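Local coordinates for phosphoserine aminotransferase SerC (Cytophaga hutchinsonii ATCC 33406, PDB 3FFR), which probably catalyses the pyridoxal-phosphate-dependent transamination that makes 3-phosphoserine for serine biosynthesis, using glutamate as amino donor, at residues Thr54-Tyr62 with Leu172-Asp183; Trp202-Lys213 with His226-Lys234. One frame throughout, in Å; residues are numbered along the deposited sequence. Where two conformers were deposited one is given.

Contact 1. Residues Thr54-Tyr62 with Leu172-Asp183. With P33 (3,6,9,12,15,18-hexaoxaicosane-1,20-diol), chain K.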
loop_
_atom_site.group_PDB
_atom_site.type_symbol
_atom_site.label_atom_id
_atom_site.label_comp_id
_atom_site.label_asym_id
_atom_site.label_seq_id
_atom_site.Cartn_x
_atom_site.Cartn_y
_atom_site.Cartn_z
ATOM N N THR A 54 -16.759 1.627 -16.189
ATOM C CA THR A 54 -17.670 2.507 -16.946
ATOM C C THR A 54 -16.879 3.682 -17.555
ATOM O O THR A 54 -16.943 3.986 -18.771
ATOM C CB THR A 54 -18.800 3.029 -16.042
ATOM O OG1 THR A 54 -19.533 1.922 -15.506
ATOM C CG2 THR A 54 -19.749 3.925 -16.826
ATOM N N LEU A 55 -16.085 4.310 -16.710
ATOM C CA LEU A 55 -15.342 5.511 -17.143
ATOM C C LEU A 55 -14.378 5.218 -18.275
ATOM O O LEU A 55 -14.181 6.038 -19.182
ATOM C CB LEU A 55 -14.559 6.094 -15.979
ATOM C CG LEU A 55 -13.803 7.399 -16.241
ATOM C CD1 LEU A 55 -14.810 8.513 -16.373
ATOM C CD2 LEU A 55 -12.783 7.669 -15.085
ATOM N N LEU A 56 -13.741 4.060 -18.167
ATOM C CA LEU A 56 -12.713 3.643 -19.123
ATOM C C LEU A 56 -13.257 2.767 -20.239
ATOM O O LEU A 56 -12.541 2.339 -21.134
ATOM C CB LEU A 56 -11.560 2.953 -18.402
ATOM C CG LEU A 56 -10.821 3.856 -17.399
ATOM C CD1 LEU A 56 -9.686 3.040 -16.678
ATOM C CD2 LEU A 56 -10.290 5.150 -18.068
ATOM N N GLU A 57 -14.550 2.528 -20.187
ATOM C CA GLU A 57 -15.237 1.733 -21.223
ATOM C C GLU A 57 -14.562 0.365 -21.457
ATOM O O GLU A 57 -14.329 -0.089 -22.579
ATOM C CB GLU A 57 -15.363 2.534 -22.516
ATOM C CG GLU A 57 -16.098 3.853 -22.282
ATOM C CD GLU A 57 -16.140 4.753 -23.489
ATOM O OE1 GLU A 57 -16.367 4.278 -24.610
ATOM O OE2 GLU A 57 -15.952 5.957 -23.295
ATOM N N LEU A 58 -14.318 -0.322 -20.365
ATOM C CA LEU A 58 -13.663 -1.608 -20.425
ATOM C C LEU A 58 -14.606 -2.717 -20.855
ATOM O O LEU A 58 -15.742 -2.818 -20.363
ATOM C CB LEU A 58 -13.086 -1.979 -19.070
ATOM C CG LEU A 58 -11.969 -1.086 -18.513
ATOM C CD1 LEU A 58 -11.583 -1.496 -17.071
ATOM C CD2 LEU A 58 -10.776 -1.121 -19.456
ATOM N N PRO A 59 -14.127 -3.583 -21.751
ATOM C CA PRO A 59 -14.961 -4.707 -22.167
ATOM C C PRO A 59 -14.957 -5.856 -21.182
ATOM O O PRO A 59 -14.192 -5.876 -20.206
ATOM C CB PRO A 59 -14.355 -5.144 -23.484
ATOM C CG PRO A 59 -12.969 -4.680 -23.467
ATOM C CD PRO A 59 -12.867 -3.503 -22.497
ATOM N N SER A 60 -15.787 -6.844 -21.478
ATOM C CA SER A 60 -16.061 -7.922 -20.522
ATOM C C SER A 60 -14.896 -8.853 -20.249
ATOM O O SER A 60 -14.889 -9.554 -19.238
ATOM C CB SER A 60 -17.307 -8.728 -20.945
ATOM O OG SER A 60 -17.067 -9.372 -22.176
ATOM N N ASN A 61 -13.885 -8.812 -21.109
ATOM C CA ASN A 61 -12.714 -9.690 -20.963
ATOM C C ASN A 61 -11.602 -9.072 -20.099
ATOM O O ASN A 61 -10.541 -9.645 -19.951
ATOM C CB ASN A 61 -12.139 -10.174 -22.306
ATOM C CG ASN A 61 -11.606 -9.054 -23.167
ATOM O OD1 ASN A 61 -12.242 -8.011 -23.311
ATOM N ND2 ASN A 61 -10.446 -9.277 -23.789
ATOM N N TYR A 62 -11.879 -7.893 -19.568
ATOM C CA TYR A 62 -10.970 -7.195 -18.646
ATOM C C TYR A 62 -11.458 -7.202 -17.202
ATOM O O TYR A 62 -12.659 -7.143 -16.922
ATOM C CB TYR A 62 -10.774 -5.733 -19.060
ATOM C CG TYR A 62 -9.745 -5.523 -20.146
ATOM C CD1 TYR A 62 -10.041 -5.761 -21.485
ATOM C CD2 TYR A 62 -8.471 -5.075 -19.837
ATOM C CE1 TYR A 62 -9.070 -5.542 -22.476
ATOM C CE2 TYR A 62 -7.519 -4.833 -20.811
ATOM C CZ TYR A 62 -7.801 -5.081 -22.108
ATOM O OH TYR A 62 -6.828 -4.816 -23.051
ATOM N N LEU A 172 -3.719 8.458 -17.533
ATOM C CA LEU A 172 -5.104 7.965 -17.470
ATOM C C LEU A 172 -5.865 8.910 -16.531
ATOM O O LEU A 172 -5.366 9.234 -15.452
ATOM C CB LEU A 172 -5.133 6.497 -16.992
ATOM C CG LEU A 172 -6.376 5.649 -17.241
ATOM C CD1 LEU A 172 -6.590 5.439 -18.733
ATOM C CD2 LEU A 172 -6.264 4.291 -16.525
ATOM N N PRO A 173 -7.109 9.303 -16.891
ATOM C CA PRO A 173 -7.927 8.878 -18.015
ATOM C C PRO A 173 -7.885 9.638 -19.333
ATOM O O PRO A 173 -8.847 9.573 -20.099
ATOM C CB PRO A 173 -9.334 8.995 -17.421
ATOM C CG PRO A 173 -9.258 10.228 -16.525
ATOM C CD PRO A 173 -7.846 10.206 -15.979
ATOM N N TYR A 174 -6.789 10.339 -19.611
ATOM C CA TYR A 174 -6.641 11.083 -20.880
ATOM C C TYR A 174 -6.619 10.169 -22.137
ATOM O O TYR A 174 -7.454 10.315 -23.039
ATOM C CB TYR A 174 -5.471 12.049 -20.855
ATOM C CG TYR A 174 -5.436 12.794 -22.151
ATOM C CD1 TYR A 174 -6.412 13.747 -22.451
ATOM C CD2 TYR A 174 -4.464 12.508 -23.113
ATOM C CE1 TYR A 174 -6.406 14.409 -23.701
ATOM C CE2 TYR A 174 -4.449 13.154 -24.339
ATOM C CZ TYR A 174 -5.411 14.100 -24.640
ATOM O OH TYR A 174 -5.355 14.733 -25.890
ATOM N N PRO A 175 -5.635 9.263 -22.245
ATOM C CA PRO A 175 -5.709 8.371 -23.409
ATOM C C PRO A 175 -6.955 7.532 -23.447
ATOM O O PRO A 175 -7.444 7.078 -22.417
ATOM C CB PRO A 175 -4.503 7.458 -23.223
ATOM C CG PRO A 175 -4.236 7.481 -21.728
ATOM C CD PRO A 175 -4.525 8.890 -21.353
ATOM N N LYS A 176 -7.439 7.330 -24.665
ATOM C CA LYS A 176 -8.590 6.484 -24.896
ATOM C C LYS A 176 -8.115 5.248 -25.643
ATOM O O LYS A 176 -7.968 5.228 -26.871
ATOM C CB LYS A 176 -9.698 7.195 -25.669
ATOM C CG LYS A 176 -10.961 6.329 -25.727
ATOM C CD LYS A 176 -12.160 6.996 -26.376
ATOM C CE LYS A 176 -13.383 6.095 -26.253
ATOM N NZ LYS A 176 -13.158 4.783 -26.908
ATOM N N PHE A 177 -7.856 4.208 -24.881
ATOM C CA PHE A 177 -7.311 2.980 -25.455
ATOM C C PHE A 177 -8.292 2.174 -26.262
ATOM O O PHE A 177 -9.502 2.202 -26.039
ATOM C CB PHE A 177 -6.660 2.079 -24.376
ATOM C CG PHE A 177 -5.461 2.720 -23.720
ATOM C CD1 PHE A 177 -4.234 2.790 -24.404
ATOM C CD2 PHE A 177 -5.562 3.307 -22.482
ATOM C CE1 PHE A 177 -3.155 3.427 -23.862
ATOM C CE2 PHE A 177 -4.460 3.937 -21.913
ATOM C CZ PHE A 177 -3.254 4.001 -22.615
ATOM N N ASP A 178 -7.723 1.498 -27.245
ATOM C CA ASP A 178 -8.423 0.452 -27.973
ATOM C C ASP A 178 -8.021 -0.814 -27.223
ATOM O O ASP A 178 -6.885 -1.291 -27.333
ATOM C CB ASP A 178 -7.973 0.371 -29.417
ATOM C CG ASP A 178 -8.648 -0.757 -30.171
ATOM O OD1 ASP A 178 -9.132 -1.736 -29.570
ATOM O OD2 ASP A 178 -8.652 -0.666 -31.413
ATOM N N TRP A 179 -8.961 -1.333 -26.446
ATOM C CA TRP A 179 -8.677 -2.442 -25.534
ATOM C C TRP A 179 -8.428 -3.738 -26.264
ATOM O O TRP A 179 -7.988 -4.701 -25.668
ATOM C CB TRP A 179 -9.813 -2.606 -24.520
ATOM C CG TRP A 179 -10.024 -1.348 -23.711
ATOM C CD1 TRP A 179 -11.085 -0.485 -23.802
ATOM C CD2 TRP A 179 -9.132 -0.780 -22.758
ATOM N NE1 TRP A 179 -10.916 0.564 -22.953
ATOM C CE2 TRP A 179 -9.728 0.405 -22.287
ATOM C CE3 TRP A 179 -7.901 -1.175 -22.230
ATOM C CZ2 TRP A 179 -9.127 1.211 -21.341
ATOM C CZ3 TRP A 179 -7.322 -0.386 -21.260
ATOM C CH2 TRP A 179 -7.934 0.802 -20.834
ATOM N N THR A 180 -8.692 -3.762 -27.563
ATOM C CA THR A 180 -8.454 -4.984 -28.323
ATOM C C THR A 180 -7.028 -5.058 -28.830
ATOM O O THR A 180 -6.570 -6.137 -29.209
ATOM C CB THR A 180 -9.389 -5.118 -29.551
ATOM O OG1 THR A 180 -8.983 -4.210 -30.579
ATOM C CG2 THR A 180 -10.869 -4.909 -29.158
ATOM N N LYS A 181 -6.327 -3.927 -28.793
ATOM C CA LYS A 181 -4.961 -3.866 -29.318
ATOM C C LYS A 181 -3.860 -3.942 -28.277
ATOM O O LYS A 181 -2.685 -4.028 -28.609
ATOM C CB LYS A 181 -4.799 -2.658 -30.224
ATOM C CG LYS A 181 -5.666 -2.770 -31.448
ATOM C CD LYS A 181 -5.486 -1.608 -32.385
ATOM C CE LYS A 181 -6.521 -1.690 -33.490
ATOM N NZ LYS A 181 -6.550 -3.049 -34.123
ATOM N N ILE A 182 -4.265 -3.947 -27.010
ATOM C CA ILE A 182 -3.351 -4.108 -25.896
ATOM C C ILE A 182 -3.951 -5.164 -24.969
ATOM O O ILE A 182 -5.020 -5.719 -25.262
ATOM C CB ILE A 182 -3.064 -2.798 -25.151
ATOM C CG1 ILE A 182 -4.348 -2.238 -24.514
ATOM C CG2 ILE A 182 -2.347 -1.768 -26.075
ATOM C CD1 ILE A 182 -4.122 -1.029 -23.624
ATOM N N ASP A 183 -3.261 -5.457 -23.882
ATOM C CA ASP A 183 -3.741 -6.466 -22.945
ATOM C C ASP A 183 -3.896 -5.969 -21.509
ATOM O O ASP A 183 -4.578 -6.591 -20.692
ATOM C CB ASP A 183 -2.793 -7.669 -22.979
ATOM C CG ASP A 183 -2.715 -8.297 -24.384
ATOM O OD1 ASP A 183 -3.712 -8.985 -24.777
ATOM O OD2 ASP A 183 -1.653 -8.129 -25.054
HETATM O O4 P33 K . -11.252 -12.007 -18.226
HETATM C C3 P33 K . -11.903 -11.960 -16.950
HETATM C C2 P33 K . -12.996 -10.897 -16.842
HETATM O O1 P33 K . -13.282 -10.703 -15.433
HETATM O O HOH W 1 -7.910 -7.479 -25.352
#
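Trp-179, in the loop that leads into strand 184-188 of the seven-stranded sheet, lies against the Schellman end of helix 39-55 and the residues leading to 62-67, an outermost strand of that sheet in the large domain of this PLP-dependent aminotransferase. Two hydrogen bonds across the contact end on backbone carbonyls. Trp-179 NE1 donates to Leu-56 O at 3.0 Å, a bent bond (136° at the hydrogen) whose acceptor is tilted from the indole plane. Tyr-62 OH donates to Trp-179 O at 2.9 Å, in the carbonyl plane and on a lone pair; a tyrosine suits this place because its hydroxyl reaches across while its ring packs. Near the surface, in one of two lysine conformers, Glu-57 OE1 and Lys-176 NZ make a long, doubtful salt bridge at 4.0 Å.

The aromatic contacts centre on the indole. Its edge points at the face of Tyr-62 in a T-shaped pair with planes at 66°. Leu-58 CD2 sits over the centre of one face of the six-membered ring, a CH-pi contact, while Phe-177 CB covers the opposite face nearer the rim.

Purely apolar packing continues with Leu-56, whose CG stands anti to the carbonyl carbon (chi1 -62°). Its CD1 meets CD2 of Leu-172, in one conformer, tip to tip at 3.6 Å. Leu-56 crosses Pro-173 at about a right angle, its CD2 4.0 Å from Pro-173 CB.

Contact 2. Residues Trp202-Lys213 with His226-Lys234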
loop_
_atom_site.group_PDB
_atom_site.type_symbol
_atom_site.label_atom_id
_atom_site.label_comp_id
_atom_site.label_asym_id
_atom_site.label_seq_id
_atom_site.Cartn_x
_atom_site.Cartn_y
_atom_site.Cartn_z
ATOM N N TRP A 202 -4.418 -2.093 -11.507
ATOM C CA TRP A 202 -3.978 -2.960 -12.605
ATOM C C TRP A 202 -5.198 -3.460 -13.359
ATOM O O TRP A 202 -5.989 -4.215 -12.856
ATOM C CB TRP A 202 -3.115 -4.103 -12.054
ATOM C CG TRP A 202 -2.421 -4.962 -13.060
ATOM C CD1 TRP A 202 -2.293 -4.726 -14.401
ATOM C CD2 TRP A 202 -1.614 -6.122 -12.781
ATOM N NE1 TRP A 202 -1.562 -5.722 -14.983
ATOM C CE2 TRP A 202 -1.108 -6.582 -14.015
ATOM C CE3 TRP A 202 -1.324 -6.839 -11.622
ATOM C CZ2 TRP A 202 -0.302 -7.731 -14.126
ATOM C CZ3 TRP A 202 -0.520 -7.984 -11.729
ATOM C CH2 TRP A 202 -0.035 -8.426 -12.968
ATOM N N ILE A 203 -5.318 -2.978 -14.582
ATOM C CA ILE A 203 -6.385 -3.367 -15.493
ATOM C C ILE A 203 -5.775 -4.397 -16.440
ATOM O O ILE A 203 -4.740 -4.146 -17.075
ATOM C CB ILE A 203 -6.910 -2.131 -16.249
ATOM C CG1 ILE A 203 -7.659 -1.202 -15.257
ATOM C CG2 ILE A 203 -7.788 -2.545 -17.440
ATOM C CD1 ILE A 203 -8.034 0.127 -15.849
ATOM N N LEU A 204 -6.387 -5.573 -16.504
ATOM C CA LEU A 204 -5.789 -6.658 -17.293
ATOM C C LEU A 204 -6.830 -7.568 -17.878
ATOM O O LEU A 204 -7.910 -7.721 -17.338
ATOM C CB LEU A 204 -4.829 -7.482 -16.414
ATOM C CG LEU A 204 -5.388 -8.458 -15.340
ATOM C CD1 LEU A 204 -4.230 -9.220 -14.688
ATOM C CD2 LEU A 204 -6.274 -7.770 -14.242
ATOM N N ASN A 205 -6.465 -8.174 -18.991
ATOM C CA ASN A 205 -7.375 -9.073 -19.690
ATOM C C ASN A 205 -7.138 -10.562 -19.479
ATOM O O ASN A 205 -6.248 -11.048 -18.745
ATOM C CB ASN A 205 -7.470 -8.731 -21.197
ATOM C CG ASN A 205 -6.243 -9.186 -21.997
ATOM O OD1 ASN A 205 -5.347 -9.822 -21.461
ATOM N ND2 ASN A 205 -6.208 -8.853 -23.290
ATOM N N ASP A 206 -8.023 -11.287 -20.139
ATOM C CA ASP A 206 -8.035 -12.754 -20.096
ATOM C C ASP A 206 -6.692 -13.367 -20.490
ATOM O O ASP A 206 -6.286 -14.395 -19.944
ATOM C CB ASP A 206 -9.148 -13.329 -21.020
ATOM C CG ASP A 206 -8.990 -12.917 -22.543
ATOM O OD1 ASP A 206 -8.886 -11.719 -22.942
ATOM O OD2 ASP A 206 -9.019 -13.851 -23.391
ATOM N N ARG A 207 -6.045 -12.767 -21.481
ATOM C CA ARG A 207 -4.748 -13.286 -21.975
ATOM C C ARG A 207 -3.660 -13.189 -20.882
ATOM O O ARG A 207 -2.816 -14.085 -20.680
ATOM C CB ARG A 207 -4.314 -12.558 -23.259
ATOM C CG ARG A 207 -5.312 -12.713 -24.407
ATOM C CD ARG A 207 -4.842 -12.117 -25.694
ATOM N NE ARG A 207 -3.646 -12.785 -26.177
ATOM C CZ ARG A 207 -2.447 -12.214 -26.310
ATOM N NH1 ARG A 207 -2.249 -10.937 -26.059
ATOM N NH2 ARG A 207 -1.432 -12.944 -26.738
ATOM N N VAL A 208 -3.712 -12.089 -20.153
ATOM C CA VAL A 208 -2.765 -11.861 -19.079
ATOM C C VAL A 208 -3.000 -12.891 -17.958
ATOM O O VAL A 208 -2.067 -13.540 -17.474
ATOM C CB VAL A 208 -2.874 -10.416 -18.525
ATOM C CG1 VAL A 208 -1.902 -10.225 -17.361
ATOM C CG2 VAL A 208 -2.536 -9.373 -19.640
ATOM N N ILE A 209 -4.267 -13.054 -17.599
ATOM C CA ILE A 209 -4.685 -13.993 -16.536
ATOM C C ILE A 209 -4.233 -15.405 -16.917
ATOM O O ILE A 209 -3.629 -16.133 -16.138
ATOM C CB ILE A 209 -6.221 -13.929 -16.323
ATOM C CG1 ILE A 209 -6.604 -12.541 -15.714
ATOM C CG2 ILE A 209 -6.701 -15.082 -15.412
ATOM C CD1 ILE A 209 -8.071 -12.151 -15.906
ATOM N N GLU A 210 -4.489 -15.772 -18.156
ATOM C CA GLU A 210 -4.152 -17.135 -18.603
ATOM C C GLU A 210 -2.662 -17.386 -18.609
ATOM O O GLU A 210 -2.204 -18.493 -18.303
ATOM C CB GLU A 210 -4.763 -17.456 -19.957
ATOM C CG GLU A 210 -6.268 -17.660 -19.830
ATOM C CD GLU A 210 -6.687 -18.686 -18.716
ATOM O OE1 GLU A 210 -6.095 -19.809 -18.627
ATOM O OE2 GLU A 210 -7.648 -18.373 -17.950
ATOM N N LYS A 211 -1.894 -16.355 -18.913
ATOM C CA LYS A 211 -0.432 -16.527 -18.918
ATOM C C LYS A 211 0.047 -16.837 -17.493
ATOM O O LYS A 211 0.886 -17.713 -17.279
ATOM C CB LYS A 211 0.294 -15.291 -19.504
ATOM C CG LYS A 211 1.830 -15.362 -19.410
ATOM C CD LYS A 211 2.455 -16.474 -20.269
ATOM C CE LYS A 211 3.982 -16.522 -20.143
ATOM N NZ LYS A 211 4.649 -15.379 -20.788
ATOM N N SER A 212 -0.492 -16.122 -16.512
ATOM C CA SER A 212 -0.085 -16.351 -15.126
ATOM C C SER A 212 -0.411 -17.777 -14.680
ATOM O O SER A 212 0.388 -18.465 -13.992
ATOM C CB SER A 212 -0.663 -15.289 -14.167
ATOM O OG SER A 212 -2.034 -15.477 -13.924
ATOM N N LYS A 213 -1.593 -18.228 -15.066
ATOM C CA LYS A 213 -2.028 -19.593 -14.744
ATOM C C LYS A 213 -1.127 -20.640 -15.413
ATOM O O LYS A 213 -0.807 -21.684 -14.815
ATOM C CB LYS A 213 -3.501 -19.800 -15.117
ATOM C CG LYS A 213 -4.419 -19.023 -14.187
ATOM C CD LYS A 213 -5.824 -18.865 -14.702
ATOM C CE LYS A 213 -6.562 -20.112 -14.763
ATOM N NZ LYS A 213 -7.885 -19.788 -15.390
ATOM N N HIS A 226 -0.125 -11.535 -3.940
ATOM C CA HIS A 226 -0.428 -10.790 -5.149
ATOM C C HIS A 226 -0.117 -11.499 -6.454
ATOM O O HIS A 226 0.270 -10.872 -7.441
ATOM C CB HIS A 226 0.048 -9.330 -5.131
ATOM C CG HIS A 226 -0.825 -8.425 -4.297
ATOM N ND1 HIS A 226 -0.479 -7.125 -3.971
ATOM C CD2 HIS A 226 -2.014 -8.660 -3.702
ATOM C CE1 HIS A 226 -1.446 -6.589 -3.241
ATOM N NE2 HIS A 226 -2.376 -7.514 -3.034
ATOM N N THR A 227 -0.308 -12.811 -6.457
ATOM C CA THR A 227 -0.364 -13.507 -7.723
ATOM C C THR A 227 -1.671 -13.070 -8.357
ATOM O O THR A 227 -2.625 -12.688 -7.665
ATOM C CB THR A 227 -0.378 -15.049 -7.623
ATOM O OG1 THR A 227 -1.639 -15.520 -7.075
ATOM C CG2 THR A 227 0.832 -15.548 -6.805
ATOM N N ILE A 228 -1.736 -13.142 -9.690
ATOM C CA ILE A 228 -2.987 -12.837 -10.368
ATOM C C ILE A 228 -4.150 -13.739 -9.870
ATOM O O ILE A 228 -5.221 -13.239 -9.554
ATOM C CB ILE A 228 -2.833 -12.842 -11.912
ATOM C CG1 ILE A 228 -2.085 -11.557 -12.326
ATOM C CG2 ILE A 228 -4.219 -12.861 -12.614
ATOM C CD1 ILE A 228 -1.646 -11.577 -13.788
ATOM N N PRO A 229 -3.956 -15.064 -9.793
ATOM C CA PRO A 229 -5.062 -15.901 -9.313
ATOM C C PRO A 229 -5.532 -15.570 -7.913
ATOM O O PRO A 229 -6.733 -15.595 -7.630
ATOM C CB PRO A 229 -4.488 -17.309 -9.417
ATOM C CG PRO A 229 -3.565 -17.207 -10.590
ATOM C CD PRO A 229 -2.889 -15.888 -10.381
ATOM N N SER A 230 -4.594 -15.218 -7.062
ATOM C CA SER A 230 -4.924 -14.835 -5.683
ATOM C C SER A 230 -5.819 -13.584 -5.692
ATOM O O SER A 230 -6.868 -13.535 -5.068
ATOM C CB SER A 230 -3.672 -14.644 -4.843
ATOM O OG SER A 230 -3.970 -14.072 -3.571
HETATM N N MSE A 231 -5.389 -12.575 -6.442
HETATM C CA MSE A 231 -6.118 -11.301 -6.507
HETATM C C MSE A 231 -7.478 -11.457 -7.178
HETATM O O MSE A 231 -8.483 -10.831 -6.758
HETATM C CB MSE A 231 -5.276 -10.239 -7.219
HETATM C CG MSE A 231 -4.073 -9.762 -6.409
HETATM SE SE MSE A 231 -3.160 -8.300 -7.232
HETATM C CE MSE A 231 -2.374 -9.265 -8.719
ATOM N N LEU A 232 -7.517 -12.318 -8.190
ATOM C CA LEU A 232 -8.714 -12.517 -8.994
ATOM C C LEU A 232 -9.807 -13.199 -8.200
ATOM O O LEU A 232 -10.984 -12.812 -8.260
ATOM C CB LEU A 232 -8.380 -13.282 -10.287
ATOM C CG LEU A 232 -9.393 -13.291 -11.430
ATOM C CD1 LEU A 232 -9.757 -11.839 -11.869
ATOM C CD2 LEU A 232 -8.766 -14.091 -12.576
ATOM N N GLU A 233 -9.401 -14.183 -7.417
ATOM C CA GLU A 233 -10.329 -14.952 -6.616
ATOM C C GLU A 233 -11.068 -14.003 -5.658
ATOM O O GLU A 233 -12.299 -14.079 -5.479
ATOM C CB GLU A 233 -9.553 -16.021 -5.861
ATOM C CG GLU A 233 -10.359 -16.916 -5.009
ATOM C CD GLU A 233 -9.490 -17.953 -4.335
ATOM O OE1 GLU A 233 -8.379 -17.600 -3.847
ATOM O OE2 GLU A 233 -9.915 -19.124 -4.305
ATOM N N LYS A 234 -10.300 -13.100 -5.054
ATOM C CA LYS A 234 -10.863 -12.116 -4.126
ATOM C C LYS A 234 -11.658 -11.040 -4.880
ATOM O O LYS A 234 -12.754 -10.651 -4.441
ATOM C CB LYS A 234 -9.796 -11.521 -3.188
ATOM C CG LYS A 234 -9.378 -12.453 -2.114
ATOM C CD LYS A 234 -10.453 -12.662 -1.097
ATOM C CE LYS A 234 -9.977 -13.383 0.132
ATOM N NZ LYS A 234 -10.101 -14.813 0.021
#
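Helix 206-213, entered directly from strand 202-205, passes helix 228-234 at a closest axial approach of 10.1 Å, with their directions 126° apart. No hydrogen bond joins the two segments; the interface is mainly apolar and turns on Ile-228, in the first turn of its helix. With CG1 anti to the carbonyl carbon (chi1 -74°), its CD1 enters a pocket lined by two aliphatic chains and an indole: it touches Leu-204 CD1 tip to tip at 3.6 Å, Trp-202 CH2 also at 3.6 Å, and Val-208 CG1 at 3.8 Å. The beta-branched isoleucine suits this place because its second arm, CG2, faces Ile-209 CG1. One turn on, Leu-232 crosses Ile-209 at about a right angle, its CD2 3.6 Å from Ile-209 CG2.

The broad indole of Trp-202 spans two helical positions, adding Met-231 CE, a selenomethionine methyl 3.8 Å from CZ3, while its NE1 is hydrogen-bonded to Ser-184 OG. Replacing Trp-202 by alanine is likely to open a gap beside Ile-228 and Met-231 and to leave the Ser-184 hydroxyl without this partner.

Ser-212 is small enough to let Ile-228 CB come within 3.4 Å of its OG, and the buried hydroxyl is satisfied inside its own helix by donating to Ile-209 O at 2.8 Å. Both helices begin with side-chain N-caps, Asn-205 OD1 accepting from Val-208 N and Thr-227 OG1 from Ser-230 N. Such layering of helices against a central sheet is characteristic of the large, PLP-binding domain of fold-type I aminotransferases.

In the fold
The centres of contacts 1 and 2 lie about 17 Å apart. They are tied together just before strand 184-188: Asp-183 of contact 1 forms a salt bridge from OD1 to Arg-207 NH1 at 2.8 Å and probably a hydrogen bond to Asn-205 ND2 at 2.9 Å, while its OD2 pairs with Arg-156. Ile-203, which takes no part in contact 2, meets Leu-56 CD1 with its CD1 at 3.4 Å. Ser-60, Asn-61 and Tyr-62 share one P33 pocket with Asp-206 and Ile-209, though P33 probably comes from the crystallisation liquor; Asn-61 ND2 hydrogen-bonds Asp-206 OD1. Neither contact holds the PLP-modified Lys-191, but Pro-173 touches neighbouring Cys-192. Met-231's side chain is about 13 Å from a bound serine.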